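Local coordinates for multi-copper Oxidase CueO (Ochrobactrum, PDB 6EVG), which probably couples the one-electron oxidation of phenolic substrates to the reduction of dioxygen, as laccases do, and oxidises lignin model compounds and lignosulfonate, at residues Asn82-Asp85 with Glu86-Leu90; Tyr187-Ile191 with Met192-His196. One frame throughout, in Å; residues are numbered along the deposited sequence.

Interaction 1: Asn82-Asp85 with Glu86-Leu90; sequences NGMD and EGTTL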
# COMPACT_ATOMS: atom_id res chain seq x y z
N ASN A 82 6.13 1.37 -20.94
CA ASN A 82 7.26 0.67 -20.37
C ASN A 82 8.52 1.09 -21.04
O ASN A 82 8.84 0.65 -22.14
CB ASN A 82 7.07 -0.84 -20.46
CG ASN A 82 8.20 -1.59 -19.82
OD1 ASN A 82 9.10 -0.97 -19.21
ND2 ASN A 82 8.19 -2.92 -19.87
N GLY A 83 9.27 2.02 -20.42
CA GLY A 83 10.51 2.46 -20.92
C GLY A 83 11.72 1.66 -20.48
O GLY A 83 12.86 2.09 -20.68
N MET A 84 11.50 0.47 -19.90
CA MET A 84 12.58 -0.41 -19.47
C MET A 84 12.86 -1.52 -20.49
O MET A 84 12.09 -1.75 -21.41
CB MET A 84 12.26 -1.01 -18.11
CG MET A 84 11.93 0.04 -17.08
SD MET A 84 11.81 -0.60 -15.37
CE MET A 84 10.50 -1.79 -15.54
N ASP A 85 13.97 -2.22 -20.26
CA ASP A 85 14.41 -3.36 -21.09
C ASP A 85 13.87 -4.71 -20.62
O ASP A 85 14.30 -5.75 -21.11
CB ASP A 85 15.90 -3.37 -21.25
CG ASP A 85 16.65 -3.61 -19.97
OD1 ASP A 85 16.03 -3.97 -18.96
OD2 ASP A 85 17.86 -3.36 -19.98
N GLU A 86 12.89 -4.69 -19.71
CA GLU A 86 12.25 -5.88 -19.22
C GLU A 86 10.75 -5.58 -19.03
O GLU A 86 10.38 -4.42 -18.86
CB GLU A 86 12.85 -6.40 -17.91
CG GLU A 86 12.78 -5.39 -16.77
CD GLU A 86 13.14 -5.92 -15.41
OE1 GLU A 86 12.89 -7.13 -15.11
OE2 GLU A 86 13.61 -5.12 -14.56
N GLY A 87 9.95 -6.65 -19.00
CA GLY A 87 8.52 -6.47 -18.81
C GLY A 87 8.17 -5.87 -17.45
O GLY A 87 8.87 -6.10 -16.46
N THR A 88 7.04 -5.17 -17.42
CA THR A 88 6.55 -4.63 -16.14
C THR A 88 5.02 -4.59 -16.20
O THR A 88 4.41 -4.84 -17.24
CB THR A 88 7.17 -3.26 -15.85
OG1 THR A 88 6.96 -2.91 -14.48
CG2 THR A 88 6.57 -2.14 -16.68
N THR A 89 4.41 -4.20 -15.07
CA THR A 89 2.98 -4.00 -15.00
C THR A 89 2.70 -2.91 -13.96
O THR A 89 3.61 -2.58 -13.21
CB THR A 89 2.24 -5.31 -14.49
OG1 THR A 89 2.75 -5.69 -13.18
CG2 THR A 89 2.34 -6.48 -15.40
N LEU A 90 1.47 -2.44 -13.93
CA LEU A 90 0.99 -1.67 -12.76
C LEU A 90 -0.33 -2.28 -12.30
O LEU A 90 -1.25 -2.44 -13.11
CB LEU A 90 0.82 -0.19 -13.04
CG LEU A 90 2.12 0.55 -13.34
CD1 LEU A 90 1.86 1.98 -13.77
CD2 LEU A 90 3.08 0.57 -12.15

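Interaction 2: Tyr187-Ile191 with Met192-His196; sequences YEPDI and MDLMH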
# COMPACT_ATOMS: atom_id res chain seq x y z
N TYR A 187 19.22 -4.43 -4.51
CA TYR A 187 18.29 -5.46 -4.05
C TYR A 187 18.89 -6.82 -4.28
O TYR A 187 18.84 -7.34 -5.38
CB TYR A 187 16.92 -5.34 -4.71
CG TYR A 187 15.92 -6.39 -4.23
CD1 TYR A 187 15.40 -6.36 -2.95
CD2 TYR A 187 15.57 -7.49 -5.01
CE1 TYR A 187 14.57 -7.36 -2.47
CE2 TYR A 187 14.77 -8.48 -4.57
CZ TYR A 187 14.26 -8.44 -3.29
OH TYR A 187 13.49 -9.49 -2.82
N GLU A 188 19.56 -7.35 -3.25
CA GLU A 188 20.30 -8.58 -3.34
C GLU A 188 19.89 -9.49 -2.17
O GLU A 188 20.66 -9.68 -1.18
CB GLU A 188 21.81 -8.30 -3.30
CG GLU A 188 22.26 -7.38 -4.40
CD GLU A 188 22.19 -7.99 -5.77
OE1 GLU A 188 22.42 -9.20 -5.88
OE2 GLU A 188 21.95 -7.21 -6.77
N PRO A 189 18.68 -10.03 -2.20
CA PRO A 189 18.21 -10.78 -1.04
C PRO A 189 18.95 -12.11 -0.89
O PRO A 189 19.24 -12.78 -1.85
CB PRO A 189 16.75 -11.05 -1.37
CG PRO A 189 16.70 -11.04 -2.88
CD PRO A 189 17.66 -9.96 -3.24
N ASP A 190 19.21 -12.47 0.36
CA ASP A 190 19.75 -13.77 0.69
C ASP A 190 18.63 -14.65 1.21
O ASP A 190 17.46 -14.30 1.21
CB ASP A 190 20.92 -13.63 1.63
CG ASP A 190 20.59 -13.11 2.98
OD1 ASP A 190 19.43 -13.21 3.46
OD2 ASP A 190 21.56 -12.58 3.63
N ILE A 191 18.99 -15.90 1.60
CA ILE A 191 17.95 -16.87 1.95
C ILE A 191 17.15 -16.41 3.16
O ILE A 191 15.91 -16.64 3.23
CB ILE A 191 18.49 -18.29 2.12
CG1 ILE A 191 17.30 -19.34 2.13
CG2 ILE A 191 19.51 -18.44 3.24
CD1 ILE A 191 17.62 -20.76 1.70
N MET A 192 17.79 -15.76 4.12
CA MET A 192 17.07 -15.21 5.25
C MET A 192 16.10 -14.12 4.84
O MET A 192 15.02 -14.01 5.41
CB MET A 192 18.04 -14.73 6.34
CG MET A 192 18.62 -15.90 7.13
SD MET A 192 17.45 -16.80 8.17
CE MET A 192 17.30 -15.77 9.63
N ASP A 193 16.49 -13.29 3.87
CA ASP A 193 15.57 -12.25 3.33
C ASP A 193 14.38 -12.88 2.66
O ASP A 193 13.26 -12.38 2.78
CB ASP A 193 16.29 -11.34 2.34
CG ASP A 193 17.43 -10.57 2.95
OD1 ASP A 193 17.31 -10.09 4.12
OD2 ASP A 193 18.45 -10.37 2.24
N LEU A 194 14.61 -13.97 1.93
CA LEU A 194 13.45 -14.61 1.25
C LEU A 194 12.52 -15.22 2.31
O LEU A 194 11.30 -15.19 2.17
CB LEU A 194 13.89 -15.68 0.26
CG LEU A 194 14.64 -15.17 -0.93
CD1 LEU A 194 15.05 -16.34 -1.85
CD2 LEU A 194 13.88 -14.07 -1.71
N MET A 195 13.11 -15.80 3.38
CA MET A 195 12.28 -16.44 4.42
C MET A 195 11.56 -15.42 5.28
O MET A 195 10.38 -15.63 5.65
CB MET A 195 13.08 -17.37 5.26
CG MET A 195 13.54 -18.61 4.50
SD MET A 195 14.47 -19.81 5.40
CE MET A 195 13.19 -20.38 6.48
N HIS A 196 12.19 -14.31 5.61
CA HIS A 196 11.67 -13.38 6.65
C HIS A 196 11.22 -12.04 6.11
O HIS A 196 10.65 -11.27 6.87
CB HIS A 196 12.68 -13.21 7.80
CG HIS A 196 12.97 -14.51 8.50
ND1 HIS A 196 12.04 -15.17 9.28
CD2 HIS A 196 14.02 -15.35 8.41
CE1 HIS A 196 12.55 -16.31 9.72
NE2 HIS A 196 13.77 -16.43 9.23
O HOH W 1 19.56 -10.93 5.33

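Interaction 1: Asn82-Asp85 with Glu86-Leu90
Asn-82 reaches across the turn to Glu-86: its ND2 gives a nearly straight hydrogen bond (2.8 Å, 170°) to the backbone O of Glu-86, which lies almost in the plane of the amide. With CG anti to the backbone N (chi1 -178°), the amide is carried into the loop, where the CG2 methyl of Thr-88 packs 3.6 Å from its CG. Beside it, Met-84 bends at chi3 and brings its CE methyl to 3.7 Å from Thr-88 CB, the two side chains crossing at about a right angle. The other arm of the amide closes an Asx turn: OD1 accepts from Met-84 N at 2.9 Å, the donor sitting above the carbonyl plane. This turn begins the link from strand 75-82 to strand 91-93 in a cupredoxin-type domain of the multicopper oxidase. Further out, ND2 also donates to Ile-109 O, which holds the amide from a second direction. With an alanine for this asparagine, Met-84 N, Glu-86 O and Ile-109 O would probably all lose a bond, and the Thr-88 methyl the amide it packs on. Helix 138-144 secures the polar ends: Arg-140 salt-bridges Glu-86, and the hydroxyl of Thr-88 donates to Gln-141 OE1.

Interaction 2: Tyr187-Ile191 with Met192-His196
Asp-190 and Asp-193 grip each other at the start of helix 191-196, each side chain taking the other's backbone N-H. OD1 of Asp-190 accepts from Asp-193 N at 3.0 Å, met nearly head-on to its C-O bond, while OD2 of Asp-193 accepts from Asp-190 N at 2.9 Å on its anti side, somewhat out of the carboxylate plane, with the N-H well aligned (168°). For Asp-190, a chi1 of 66° places CG between the backbone N and the carbonyl carbon, turning the carboxylate back over the first helical turn. The reciprocal pair is a capping box, with Asp-190 as N-cap; behind it the backbone bonds Leu-194 N to Asp-190 O and Met-195 N to Ile-191 O begin the helical ladder.

The price is two carboxylates with nearly parallel planes and acceptor atoms close together, Asp-190 OD1 and Asp-193 OD2 being 3.2 Å apart. The N-H groups of the helix start, and Arg-179 in a salt bridge with Asp-193 OD2, probably ease that repulsion.

On the buried side, Pro-189 lays its CB 3.7 Å from Asp-193 CB and 4.2 Å from CD2 of the buried Leu-194, and its CD lies over one face of the Tyr-187 ring, near the rim. Met-195 rests its CG against the carbonyl of Ile-191, 3.3 Å from the O, and continues onto helix 341-348 through Met-341, Asn-344 and Met-345.

The outer side is looser. Asp-190 is exposed, and from its side a water reaches in to the buried Asp-193, bridging Asp-190 OD1 and Asp-193 OD1 (2.7 Å from the latter). Met-192, also exposed, folds at chi2, which brings its SD to the edge of the His-196 ring.

Interactions 1 and 2 follow in series along the chain, their centres 24 Å apart and their nearest atoms about 10 Å apart, without touching. Helix 138-144 connects them: Arg-140, the partner of Glu-86, also touches the side chain of Tyr-187 in interaction 2. Interaction 2 is closer to the metal site. The side chain of Met-195 lies about 10 Å from the bound copper, whose ligands are His-434, Cys-490 and His-495, and Met-195 O is hydrogen-bonded to NE2 of His-495. The capped helix therefore probably helps to position a copper ligand, and Tyr-187 OH bonds to the adjacent Glu-494.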